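Local structure of fanconi-associated nuclease 1 homolog (Pseudomonas aeruginosa, 5Y7Q) at residues A[86-91]-A[206-211]; A[171-176]-A[182-187]; A[263-268]-A[281-286]; A[394-399]-A[527-532]. The protein belongs to the bacterial branch of the FAN1 nuclease family, combining HTH, SAP and C-terminal VRR-NUC domains in one chain that binds DNA. All coordinates share one frame; numbering follows the deposited sequence.

Contact 1. Residues A[86-91]-A[206-211]. With nucleotides of chain B.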
# COMPACT_ATOMS: atom_id res chain seq x y z
N ARG A 86 20.77 -11.42 12.37
CA ARG A 86 20.56 -10.22 13.18
C ARG A 86 20.94 -8.96 12.41
O ARG A 86 20.18 -7.99 12.41
CB ARG A 86 21.35 -10.31 14.47
CG ARG A 86 20.84 -11.37 15.38
CD ARG A 86 19.42 -11.16 15.75
NE ARG A 86 19.17 -11.89 16.98
CZ ARG A 86 18.07 -11.77 17.74
NH1 ARG A 86 17.11 -10.95 17.37
NH2 ARG A 86 17.97 -12.48 18.87
N MET A 87 22.10 -8.93 11.75
CA MET A 87 22.45 -7.71 11.03
C MET A 87 21.48 -7.42 9.88
O MET A 87 21.10 -6.27 9.65
CB MET A 87 23.89 -7.79 10.51
CG MET A 87 24.93 -8.05 11.63
SD MET A 87 26.56 -8.50 11.06
CE MET A 87 26.98 -7.02 10.21
N VAL A 88 21.05 -8.47 9.18
CA VAL A 88 20.17 -8.31 8.03
C VAL A 88 18.83 -7.73 8.45
O VAL A 88 18.26 -6.89 7.75
CB VAL A 88 20.00 -9.66 7.31
CG1 VAL A 88 19.00 -9.55 6.18
CG2 VAL A 88 21.37 -10.19 6.81
N MET A 89 18.31 -8.15 9.59
CA MET A 89 16.98 -7.70 9.99
C MET A 89 16.98 -6.34 10.66
O MET A 89 15.90 -5.81 10.95
CB MET A 89 16.33 -8.71 10.92
CG MET A 89 16.04 -10.01 10.23
SD MET A 89 15.34 -11.23 11.33
CE MET A 89 16.17 -10.79 12.89
N ARG A 90 18.14 -5.76 10.96
CA ARG A 90 18.14 -4.44 11.55
C ARG A 90 18.31 -3.41 10.45
O ARG A 90 18.59 -3.73 9.29
CB ARG A 90 19.24 -4.32 12.62
CG ARG A 90 18.91 -5.01 13.93
CD ARG A 90 20.13 -5.26 14.83
NE ARG A 90 20.71 -4.01 15.34
CZ ARG A 90 21.29 -3.88 16.53
NH1 ARG A 90 21.37 -4.93 17.35
NH2 ARG A 90 21.79 -2.70 16.90
N LYS A 91 18.17 -2.14 10.83
CA LYS A 91 18.17 -1.04 9.87
C LYS A 91 19.60 -0.66 9.51
O LYS A 91 20.51 -0.67 10.35
CB LYS A 91 17.43 0.16 10.47
CG LYS A 91 17.56 1.48 9.71
CD LYS A 91 16.90 1.42 8.34
CE LYS A 91 15.53 2.10 8.36
NZ LYS A 91 15.62 3.58 8.59
N GLN A 206 7.36 -6.47 2.51
CA GLN A 206 7.21 -7.39 3.63
C GLN A 206 8.57 -7.79 4.20
O GLN A 206 9.51 -8.08 3.45
CB GLN A 206 6.43 -8.64 3.19
CG GLN A 206 5.08 -8.35 2.46
CD GLN A 206 4.13 -9.55 2.39
OE1 GLN A 206 3.84 -10.09 1.31
NE2 GLN A 206 3.62 -9.96 3.55
N ASP A 207 8.67 -7.80 5.53
CA ASP A 207 9.91 -8.10 6.24
C ASP A 207 9.96 -9.58 6.60
O ASP A 207 8.99 -10.33 6.40
CB ASP A 207 10.01 -7.29 7.53
CG ASP A 207 10.38 -5.84 7.29
OD1 ASP A 207 10.42 -5.40 6.12
OD2 ASP A 207 10.64 -5.12 8.29
N TRP A 208 11.09 -9.99 7.18
CA TRP A 208 11.18 -11.33 7.76
C TRP A 208 10.39 -11.44 9.06
O TRP A 208 10.04 -12.56 9.46
CB TRP A 208 12.64 -11.71 8.00
CG TRP A 208 13.62 -11.26 6.95
CD1 TRP A 208 14.30 -10.08 6.92
CD2 TRP A 208 14.04 -12.00 5.80
NE1 TRP A 208 15.12 -10.03 5.81
CE2 TRP A 208 14.97 -11.20 5.11
CE3 TRP A 208 13.70 -13.25 5.28
CZ2 TRP A 208 15.57 -11.61 3.93
CZ3 TRP A 208 14.29 -13.65 4.10
CH2 TRP A 208 15.22 -12.84 3.44
N SER A 209 10.09 -10.32 9.72
CA SER A 209 9.29 -10.40 10.95
C SER A 209 7.86 -10.88 10.68
O SER A 209 7.16 -11.26 11.63
CB SER A 209 9.31 -9.04 11.66
OG SER A 209 9.47 -7.98 10.73
N GLU A 210 7.45 -10.91 9.41
CA GLU A 210 6.24 -11.64 9.04
C GLU A 210 6.19 -13.02 9.69
O GLU A 210 5.13 -13.47 10.14
CB GLU A 210 6.19 -11.75 7.53
CG GLU A 210 4.81 -11.58 6.95
CD GLU A 210 4.35 -10.13 6.84
OE1 GLU A 210 3.15 -9.92 6.62
OE2 GLU A 210 5.19 -9.20 6.94
N PHE A 211 7.34 -13.71 9.77
CA PHE A 211 7.34 -15.05 10.37
C PHE A 211 7.06 -15.01 11.86
O PHE A 211 6.32 -15.86 12.38
CB PHE A 211 8.68 -15.73 10.12
CG PHE A 211 8.81 -16.26 8.73
CD1 PHE A 211 8.49 -17.58 8.45
CD2 PHE A 211 9.22 -15.43 7.69
CE1 PHE A 211 8.58 -18.07 7.18
CE2 PHE A 211 9.32 -15.92 6.41
CZ PHE A 211 9.00 -17.25 6.15
P DT B 8 17.88 -1.27 14.51
OP1 DT B 8 19.35 -1.51 14.61
OP2 DT B 8 17.19 -1.43 13.21
O5' DT B 8 17.23 -2.14 15.66
C5' DT B 8 17.55 -1.79 16.98
C4' DT B 8 16.91 -2.72 17.96
O4' DT B 8 15.60 -2.22 18.30
C3' DT B 8 16.72 -4.13 17.46
O3' DT B 8 17.11 -5.00 18.47
C2' DT B 8 15.21 -4.21 17.18
C1' DT B 8 14.67 -3.27 18.24
N1 DT B 8 13.30 -2.68 17.98
C2 DT B 8 12.39 -2.65 19.02
O2 DT B 8 12.63 -3.11 20.13
N3 DT B 8 11.19 -2.08 18.73
C4 DT B 8 10.79 -1.52 17.52
O4 DT B 8 9.68 -1.02 17.36
C5 DT B 8 11.78 -1.58 16.47
C7 DT B 8 11.45 -1.01 15.13
C6 DT B 8 12.98 -2.14 16.75
P DG B 10 14.45 -11.51 20.76
OP1 DG B 10 15.19 -12.06 21.92
OP2 DG B 10 14.95 -11.61 19.38
O5' DG B 10 13.01 -12.15 20.88
C5' DG B 10 12.31 -12.04 22.11
C4' DG B 10 10.84 -12.21 21.89
O4' DG B 10 10.35 -11.06 21.17
C3' DG B 10 10.48 -13.43 21.05
O3' DG B 10 9.65 -14.30 21.78
C2' DG B 10 9.76 -12.88 19.82
C1' DG B 10 9.39 -11.47 20.23
N9 DG B 10 9.43 -10.56 19.11
C8 DG B 10 10.39 -10.50 18.13
N7 DG B 10 10.16 -9.58 17.23
C5 DG B 10 8.96 -9.01 17.64
C6 DG B 10 8.19 -7.97 17.06
O6 DG B 10 8.44 -7.32 16.02
N1 DG B 10 7.03 -7.71 17.80
C2 DG B 10 6.66 -8.39 18.95
N2 DG B 10 5.52 -8.01 19.53
N3 DG B 10 7.36 -9.36 19.50
C4 DG B 10 8.49 -9.62 18.79
P DT B 9 17.39 -6.54 18.16
OP1 DT B 9 18.63 -6.77 18.93
OP2 DT B 9 17.22 -6.89 16.73
O5' DT B 9 16.21 -7.27 18.92
C5' DT B 9 15.95 -6.91 20.26
C4' DT B 9 14.74 -7.65 20.78
O4' DT B 9 13.56 -6.83 20.57
C3' DT B 9 14.47 -8.99 20.10
O3' DT B 9 14.20 -9.96 21.07
C2' DT B 9 13.24 -8.73 19.24
C1' DT B 9 12.53 -7.62 20.01
N1 DT B 9 11.69 -6.73 19.14
C2 DT B 9 10.47 -6.26 19.60
O2 DT B 9 10.02 -6.53 20.70
N3 DT B 9 9.80 -5.47 18.71
C4 DT B 9 10.21 -5.10 17.43
O4 DT B 9 9.53 -4.38 16.70
C5 DT B 9 11.48 -5.64 17.01
C7 DT B 9 12.01 -5.31 15.66
C6 DT B 9 12.15 -6.40 17.88
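Met-89 and Val-88, at the end of helix 78-89, lie against the indole of Trp-208, which meets them with the pyrrole side of its ring. The apolar part is small. Met-89 CG comes to 3.7 Å from Trp-208 CD1, and CG1 of Val-88 to 3.9 Å from Trp-208 NE1, both approaching the ring at a slant. Met-89 adds a Met-aromatic contact: its SD is 5.3 Å from the centroid of the five-membered ring and 47° off the ring normal. Phe-47 also meets the indole, tying it to helix 42-57.

The polar part faces the DNA. Arg-86 turns the edge of its guanidinium to DG10 of chain B, and its two terminal nitrogens share one oxygen: NH1 reaches OP2 at 3.0 Å and NH2 reaches the same OP2 at 3.2 Å. A bend at chi2 (-59°) turns its chain on the way there. Glu-104 forms a salt bridge with the same NH2, and Tyr-43 makes a cation-pi contact with the group. The phosphate of DT8 of chain B is held by two consecutive residues: Arg-90 NE donates to OP1 at 2.9 Å, and the backbone N of Lys-91 donates to OP2 at 2.7 Å, with an angle of 154° at the hydrogen. Lys-99 O and Tyr-102 OH bond to NH1 of Arg-90, which should limit its rotation.

The chemistry thus divides by side: the helix end rests on the indole of Trp-208, while arginine side chains and a main-chain N-H receive the phosphates of DT8 and DG10, probably offsetting their negative charge.

Contact 2. Residues A[171-176]-A[182-187]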
# COMPACT_ATOMS: atom_id res chain seq x y z
N ARG A 171 36.98 8.16 5.13
CA ARG A 171 38.11 7.57 5.83
C ARG A 171 37.64 6.28 6.49
O ARG A 171 36.44 6.09 6.73
CB ARG A 171 38.66 8.54 6.90
CG ARG A 171 39.08 9.92 6.36
CD ARG A 171 39.16 11.02 7.45
NE ARG A 171 39.81 12.24 6.95
CZ ARG A 171 40.35 13.19 7.73
NH1 ARG A 171 40.31 13.07 9.05
NH2 ARG A 171 40.93 14.25 7.18
N ARG A 172 38.57 5.39 6.78
CA ARG A 172 38.24 4.32 7.71
C ARG A 172 37.95 4.95 9.08
O ARG A 172 38.30 6.10 9.34
CB ARG A 172 39.38 3.29 7.83
CG ARG A 172 40.01 2.81 6.50
CD ARG A 172 41.33 2.04 6.71
NE ARG A 172 42.47 2.62 5.99
CZ ARG A 172 43.65 2.98 6.53
NH1 ARG A 172 43.89 2.82 7.84
NH2 ARG A 172 44.62 3.50 5.78
N LEU A 173 37.27 4.19 9.94
CA LEU A 173 37.04 4.66 11.30
C LEU A 173 38.35 4.96 12.02
O LEU A 173 38.44 5.94 12.77
CB LEU A 173 36.22 3.64 12.09
CG LEU A 173 36.07 3.90 13.61
CD1 LEU A 173 35.58 5.30 13.92
CD2 LEU A 173 35.15 2.88 14.27
N ALA A 174 39.37 4.12 11.81
CA ALA A 174 40.67 4.36 12.44
C ALA A 174 41.28 5.69 11.99
O ALA A 174 41.96 6.36 12.77
CB ALA A 174 41.62 3.20 12.15
N GLU A 175 41.04 6.08 10.74
CA GLU A 175 41.53 7.37 10.26
C GLU A 175 40.68 8.55 10.73
O GLU A 175 41.13 9.69 10.61
CB GLU A 175 41.60 7.37 8.74
CG GLU A 175 42.69 6.49 8.14
CD GLU A 175 42.66 6.48 6.62
OE1 GLU A 175 43.63 6.99 6.00
OE2 GLU A 175 41.66 5.95 6.06
N TRP A 176 39.46 8.32 11.22
CA TRP A 176 38.70 9.44 11.77
C TRP A 176 39.18 9.77 13.18
O TRP A 176 39.70 10.86 13.43
CB TRP A 176 37.20 9.12 11.77
CG TRP A 176 36.49 9.29 10.44
CD1 TRP A 176 35.91 8.31 9.70
CD2 TRP A 176 36.27 10.52 9.72
NE1 TRP A 176 35.35 8.84 8.56
CE2 TRP A 176 35.55 10.19 8.55
CE3 TRP A 176 36.61 11.85 9.95
CZ2 TRP A 176 35.17 11.14 7.61
CZ3 TRP A 176 36.23 12.80 9.01
CH2 TRP A 176 35.51 12.44 7.86
N GLU A 182 35.71 0.96 20.09
CA GLU A 182 34.69 -0.01 19.68
C GLU A 182 34.71 -0.23 18.16
O GLU A 182 34.39 0.70 17.41
CB GLU A 182 33.31 0.45 20.14
CG GLU A 182 32.24 -0.62 20.17
CD GLU A 182 30.99 -0.12 20.86
OE1 GLU A 182 31.13 0.67 21.82
OE2 GLU A 182 29.86 -0.48 20.44
N PRO A 183 35.02 -1.43 17.67
CA PRO A 183 35.04 -1.66 16.22
C PRO A 183 33.66 -1.51 15.59
O PRO A 183 32.62 -1.47 16.25
CB PRO A 183 35.56 -3.09 16.07
CG PRO A 183 35.33 -3.71 17.39
CD PRO A 183 35.46 -2.63 18.40
N VAL A 184 33.67 -1.41 14.26
CA VAL A 184 32.48 -1.12 13.49
C VAL A 184 32.44 -2.06 12.28
O VAL A 184 33.39 -2.09 11.50
CB VAL A 184 32.45 0.35 13.04
CG1 VAL A 184 31.55 0.52 11.86
CG2 VAL A 184 31.98 1.23 14.18
N TYR A 185 31.35 -2.80 12.12
CA TYR A 185 31.17 -3.75 11.03
C TYR A 185 30.19 -3.21 9.99
O TYR A 185 29.24 -2.49 10.33
CB TYR A 185 30.67 -5.09 11.57
CG TYR A 185 31.55 -5.64 12.67
CD1 TYR A 185 32.74 -6.29 12.38
CD2 TYR A 185 31.19 -5.50 14.00
CE1 TYR A 185 33.55 -6.78 13.38
CE2 TYR A 185 31.99 -6.01 15.00
CZ TYR A 185 33.17 -6.65 14.69
OH TYR A 185 33.97 -7.14 15.70
N GLU A 186 30.46 -3.53 8.73
CA GLU A 186 29.57 -3.19 7.62
C GLU A 186 29.16 -4.46 6.88
O GLU A 186 30.02 -5.21 6.40
CB GLU A 186 30.23 -2.21 6.64
CG GLU A 186 29.32 -1.86 5.45
CD GLU A 186 29.99 -0.95 4.42
OE1 GLU A 186 30.97 -1.38 3.76
OE2 GLU A 186 29.52 0.20 4.28
N LEU A 187 27.84 -4.67 6.76
CA LEU A 187 27.29 -5.77 5.98
C LEU A 187 27.40 -5.49 4.48
O LEU A 187 27.08 -4.39 4.03
CB LEU A 187 25.84 -5.96 6.39
CG LEU A 187 24.91 -7.05 5.96
CD1 LEU A 187 25.49 -8.43 6.24
CD2 LEU A 187 23.70 -6.76 6.84
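Leu-173 overlaps Val-184 with one methyl, its CD2 lying 3.6 Å from CG2 of Val-184. The two side chains cross at about a right angle, and the same CD2 is 3.9 Å from the carbonyl oxygen of Glu-182. Leu-173 reaches this far because CG stands opposite the backbone N (chi1 171°), which sends the branch out from the short, weakly bonded helix 173-176. Phe-180 packs on the leucine as well, and Leu-135 of helix 129-135 covers Val-184.

The turn carrying Leu-173 is tied up by its neighbours. The N-H of Arg-172 bonds to OE2 of Glu-175 at 3.2 Å, nearly straight at 162°. That oxygen also sits over one face of the Arg-172 guanidinium, 3.4 Å from NE, an attraction of charges alone. On the other segment, the carboxylate of Glu-182 leads off to Arg-96 and to the N-H of Gly-98.

The weakly bonded strand 171-172 pairs with 126-127, while strand 184-187 runs through the middle of the antiparallel sheet between 94-96 and 121-123. The leucine-valine touch is therefore a join between a SAP-type element and the sheet that accompanies the helix-turn-helix helices.

Contact 3. Residues A[263-268]-A[281-286]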
# COMPACT_ATOMS: atom_id res chain seq x y z
N ALA A 263 15.74 8.50 -18.82
CA ALA A 263 16.73 7.79 -19.63
C ALA A 263 16.90 6.35 -19.16
O ALA A 263 17.01 5.43 -19.98
CB ALA A 263 18.07 8.52 -19.60
N GLY A 264 16.88 6.13 -17.83
CA GLY A 264 17.14 4.80 -17.29
C GLY A 264 15.98 3.83 -17.39
O GLY A 264 16.19 2.63 -17.57
N LEU A 265 14.75 4.34 -17.27
CA LEU A 265 13.56 3.51 -17.45
C LEU A 265 13.51 2.92 -18.86
O LEU A 265 14.07 3.47 -19.81
CB LEU A 265 12.30 4.33 -17.24
CG LEU A 265 11.82 4.40 -15.81
CD1 LEU A 265 10.34 4.67 -15.82
CD2 LEU A 265 12.13 3.09 -15.15
N PRO A 266 12.86 1.77 -19.01
CA PRO A 266 12.55 1.30 -20.36
C PRO A 266 11.44 2.14 -20.96
O PRO A 266 10.51 2.56 -20.26
CB PRO A 266 12.12 -0.15 -20.14
CG PRO A 266 11.66 -0.19 -18.72
CD PRO A 266 12.49 0.80 -17.97
N GLY A 267 11.57 2.45 -22.24
CA GLY A 267 10.51 3.10 -22.98
C GLY A 267 9.45 2.12 -23.44
O GLY A 267 8.25 2.40 -23.34
N GLU A 268 9.88 0.96 -23.93
CA GLU A 268 8.95 -0.07 -24.36
C GLU A 268 8.23 -0.67 -23.15
O GLU A 268 8.81 -0.77 -22.07
CB GLU A 268 9.68 -1.17 -25.14
CG GLU A 268 10.46 -0.70 -26.37
CD GLU A 268 11.96 -0.91 -26.24
OE1 GLU A 268 12.51 -0.68 -25.13
OE2 GLU A 268 12.60 -1.32 -27.24
N LYS A 281 2.73 2.90 -12.98
CA LYS A 281 2.55 3.71 -11.78
C LYS A 281 3.70 4.70 -11.63
O LYS A 281 3.48 5.89 -11.35
CB LYS A 281 2.44 2.81 -10.55
CG LYS A 281 2.18 3.57 -9.24
CD LYS A 281 2.08 2.63 -8.02
CE LYS A 281 1.70 3.39 -6.73
NZ LYS A 281 1.86 2.56 -5.49
N LEU A 282 4.93 4.23 -11.87
CA LEU A 282 6.08 5.10 -11.66
C LEU A 282 6.05 6.28 -12.62
O LEU A 282 6.22 7.44 -12.20
CB LEU A 282 7.34 4.26 -11.84
CG LEU A 282 8.69 4.80 -11.48
CD1 LEU A 282 8.75 4.98 -10.01
CD2 LEU A 282 9.67 3.77 -11.94
N LEU A 283 5.84 6.02 -13.91
CA LEU A 283 5.61 7.10 -14.86
C LEU A 283 4.57 8.08 -14.34
O LEU A 283 4.77 9.31 -14.39
CB LEU A 283 5.15 6.54 -16.20
CG LEU A 283 6.28 5.90 -16.98
CD1 LEU A 283 5.72 5.36 -18.28
CD2 LEU A 283 7.36 6.92 -17.24
N PHE A 284 3.45 7.56 -13.84
CA PHE A 284 2.40 8.42 -13.30
C PHE A 284 2.96 9.41 -12.29
O PHE A 284 2.83 10.63 -12.45
CB PHE A 284 1.29 7.54 -12.69
CG PHE A 284 -0.00 8.27 -12.40
CD1 PHE A 284 -0.91 8.52 -13.41
CD2 PHE A 284 -0.33 8.66 -11.11
CE1 PHE A 284 -2.09 9.18 -13.14
CE2 PHE A 284 -1.50 9.32 -10.84
CZ PHE A 284 -2.38 9.58 -11.84
N GLN A 285 3.65 8.91 -11.25
CA GLN A 285 4.15 9.82 -10.23
C GLN A 285 5.14 10.82 -10.82
O GLN A 285 5.14 12.00 -10.42
CB GLN A 285 4.78 9.03 -9.09
CG GLN A 285 4.00 7.79 -8.76
CD GLN A 285 3.84 7.58 -7.28
OE1 GLN A 285 3.56 6.47 -6.83
NE2 GLN A 285 4.01 8.66 -6.49
N PHE A 286 5.99 10.38 -11.75
CA PHE A 286 6.87 11.32 -12.43
C PHE A 286 6.07 12.48 -12.99
O PHE A 286 6.40 13.66 -12.78
CB PHE A 286 7.64 10.64 -13.57
CG PHE A 286 8.71 9.71 -13.10
CD1 PHE A 286 8.98 9.55 -11.76
CD2 PHE A 286 9.46 8.99 -14.02
CE1 PHE A 286 9.97 8.69 -11.34
CE2 PHE A 286 10.45 8.13 -13.62
CZ PHE A 286 10.70 7.98 -12.27
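Helix 258-264 stops just before Leu-265, whose psi of 153° turns the chain into an extended run through Pro-266, while 281-286 is an unbroken part of helix 273-292. The backbones stay well apart, the nearest CA atoms, those of Leu-265 and Leu-283, being 9.1 Å from each other. Within the helix the usual i to i-4 bonds hold, such as Phe-286 N to Leu-282 O at 3.0 Å.

The space between is bridged by Leu-265, which supplies nearly all of the first segment's buried surface. Its CD1 meets three residues of the helix: CD2 of Leu-282 at 4.0 Å, CD2 of Leu-283 also at 4.0 Å, and CE2 of Phe-286 at 4.1 Å. The other methyl, CD2, lies 4.1 Å from CD2 of Leu-282. Positions 282, 283 and 286 fall on one side of the helix, so the CD1 methyl of Leu-265 sits among three side chains there.

This is packing of two consecutive helices in the helical middle of the chain: helices 258-264 and 273-292 are joined by a short connection and backed by helix 236-253, whose Leu-245 and Cys-248 also touch Leu-265.

The three partners arrive differently. Leu-282 has CG opposite its backbone N (chi1 -170°) and crosses Leu-265 at a slant, whereas Leu-283 runs past it in the reverse direction. Phe-286 meets the methyl obliquely; one face of its ring lies over the carbonyl oxygen of Leu-282, 3.4 Å from the plane, and Phe-252 of helix 236-253 is edge-to-face with it.

Contact 4. Residues A[394-399]-A[527-532]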
# COMPACT_ATOMS: atom_id res chain seq x y z
N GLU A 394 -24.76 10.62 16.68
CA GLU A 394 -25.45 10.75 17.96
C GLU A 394 -26.86 11.29 17.76
O GLU A 394 -27.82 10.79 18.35
CB GLU A 394 -24.68 11.68 18.91
CG GLU A 394 -23.50 11.02 19.61
CD GLU A 394 -23.90 10.20 20.81
OE1 GLU A 394 -25.06 10.34 21.27
OE2 GLU A 394 -23.06 9.41 21.30
N HIS A 395 -26.99 12.31 16.93
CA HIS A 395 -28.28 12.99 16.81
C HIS A 395 -29.34 12.07 16.19
O HIS A 395 -30.51 12.10 16.59
CB HIS A 395 -28.11 14.27 16.00
CG HIS A 395 -29.40 14.96 15.67
ND1 HIS A 395 -30.04 15.79 16.56
CD2 HIS A 395 -30.16 14.93 14.55
CE1 HIS A 395 -31.15 16.26 16.00
NE2 HIS A 395 -31.24 15.74 14.78
N LEU A 396 -28.93 11.23 15.24
CA LEU A 396 -29.85 10.33 14.56
C LEU A 396 -30.19 9.10 15.40
O LEU A 396 -31.21 8.45 15.13
CB LEU A 396 -29.23 9.88 13.24
CG LEU A 396 -29.11 10.93 12.15
CD1 LEU A 396 -28.42 10.34 10.93
CD2 LEU A 396 -30.49 11.42 11.80
N GLU A 397 -29.37 8.76 16.39
CA GLU A 397 -29.63 7.60 17.22
C GLU A 397 -30.67 7.96 18.27
O GLU A 397 -30.44 8.86 19.08
CB GLU A 397 -28.34 7.13 17.89
CG GLU A 397 -28.41 5.81 18.62
CD GLU A 397 -27.06 5.39 19.19
OE1 GLU A 397 -26.70 5.87 20.30
OE2 GLU A 397 -26.34 4.61 18.52
N GLU A 398 -31.82 7.28 18.23
CA GLU A 398 -32.94 7.44 19.16
C GLU A 398 -33.32 6.07 19.69
O GLU A 398 -32.68 5.07 19.33
CB GLU A 398 -34.14 8.08 18.47
CG GLU A 398 -33.97 9.55 18.14
CD GLU A 398 -34.95 10.01 17.06
OE1 GLU A 398 -35.95 9.31 16.81
OE2 GLU A 398 -34.70 11.08 16.44
N PRO A 399 -34.33 5.96 20.55
CA PRO A 399 -35.00 4.67 20.70
C PRO A 399 -35.61 4.25 19.36
O PRO A 399 -36.24 5.06 18.67
CB PRO A 399 -36.06 4.95 21.77
CG PRO A 399 -35.43 6.00 22.61
CD PRO A 399 -34.72 6.89 21.63
N PRO A 527 -21.44 6.03 1.75
CA PRO A 527 -21.78 7.03 2.76
C PRO A 527 -21.20 6.76 4.14
O PRO A 527 -21.03 5.61 4.55
CB PRO A 527 -23.31 6.96 2.79
CG PRO A 527 -23.66 6.59 1.40
CD PRO A 527 -22.63 5.57 1.02
N ASP A 528 -20.93 7.85 4.87
CA ASP A 528 -20.33 7.74 6.20
C ASP A 528 -21.15 6.82 7.08
O ASP A 528 -20.60 5.91 7.72
CB ASP A 528 -20.23 9.12 6.86
CG ASP A 528 -19.32 10.09 6.11
OD1 ASP A 528 -18.19 9.71 5.70
OD2 ASP A 528 -19.74 11.26 5.94
N LEU A 529 -22.46 7.03 7.13
CA LEU A 529 -23.29 6.42 8.15
C LEU A 529 -24.33 5.51 7.52
O LEU A 529 -24.69 5.63 6.34
CB LEU A 529 -24.03 7.47 8.99
CG LEU A 529 -23.27 8.57 9.70
CD1 LEU A 529 -24.27 9.41 10.47
CD2 LEU A 529 -22.21 8.05 10.63
N ILE A 530 -24.82 4.61 8.34
CA ILE A 530 -25.97 3.80 7.98
C ILE A 530 -26.87 3.68 9.22
O ILE A 530 -26.39 3.43 10.33
CB ILE A 530 -25.50 2.43 7.44
CG1 ILE A 530 -26.70 1.64 6.88
CG2 ILE A 530 -24.66 1.68 8.53
CD1 ILE A 530 -26.35 0.45 5.95
N GLN A 531 -28.16 3.89 9.04
CA GLN A 531 -29.07 3.76 10.17
C GLN A 531 -30.11 2.69 9.87
O GLN A 531 -30.56 2.53 8.73
CB GLN A 531 -29.75 5.10 10.55
CG GLN A 531 -29.90 6.13 9.47
CD GLN A 531 -30.93 7.19 9.86
OE1 GLN A 531 -31.37 7.24 11.01
NE2 GLN A 531 -31.32 8.03 8.90
N PHE A 532 -30.44 1.94 10.91
CA PHE A 532 -31.35 0.81 10.85
C PHE A 532 -32.53 1.07 11.76
O PHE A 532 -32.39 1.62 12.86
CB PHE A 532 -30.65 -0.49 11.25
CG PHE A 532 -29.51 -0.88 10.35
CD1 PHE A 532 -29.74 -1.28 9.04
CD2 PHE A 532 -28.20 -0.86 10.81
CE1 PHE A 532 -28.69 -1.64 8.21
CE2 PHE A 532 -27.15 -1.22 10.00
CZ PHE A 532 -27.38 -1.60 8.70
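The helix that carries Leu-396 onto Leu-529 and Gln-531 reaches the contact through Glu-394, whose carbonyl oxygen accepts a bond from the backbone N of Glu-397 at 3.2 Å and closes the final turn. Leu-396, the last helical residue, makes the whole contact from this side. Its CD1 lies 4.3 Å from CD1 of Leu-529, a loose methyl-to-methyl touch, and 4.2 Å from CD of Gln-531. The leucine and the glutamine cross at about a right angle, so the methyl comes against the amide end of a chain that is extended beyond CG. Leu-396 has CG placed opposite its carbonyl carbon (chi1 -70°), which brings CD1 within touch of both strand residues. At Glu-397 the chain leaves the helix; its carboxylate forms a salt bridge with Arg-393, one turn back. Glu-398 and Pro-399 then lead toward strand 402-405.

On the strand, Leu-529 and Gln-531 are two residues apart and so present the same face to the helix end, while Ile-530 and Phe-532 point to the other. The Pro-Asp at 527-528, together with the Glu-Val-Lys of the adjoining strand, matches the sequence signature of the PD-(D/E)XK nuclease fold, to which VRR-NUC domains belong.

Strand 529-533 is an inner strand of the mixed five-stranded sheet, flanked antiparallel by 538-545 and 402-405. Val-403 also touches both Leu-396 and Gln-531, so the end of helix 388-396 covers one face of the sheet, and helix 493-502 packs on Phe-532 from the other.

From the N terminus, contact 1 opens at the end of helix 78-89 and closes well over a hundred residues later at Trp-208, next to helix 209-215. Contact 2 falls within that span, closing a short loop between the SAP-type element and the sheet of the N-terminal part; Leu-187 of contact 2 packs on Met-87 and Val-88, so these two contacts touch. Contacts 3 and 4 follow in series and cross nothing. Contact 3 is a local join of consecutive helices in the middle of the chain. Contact 4 spans 128 residues, joining helix 388-396 to the VRR-NUC sheet; its centre lies about 63 Å from that of contact 2, across the molecule.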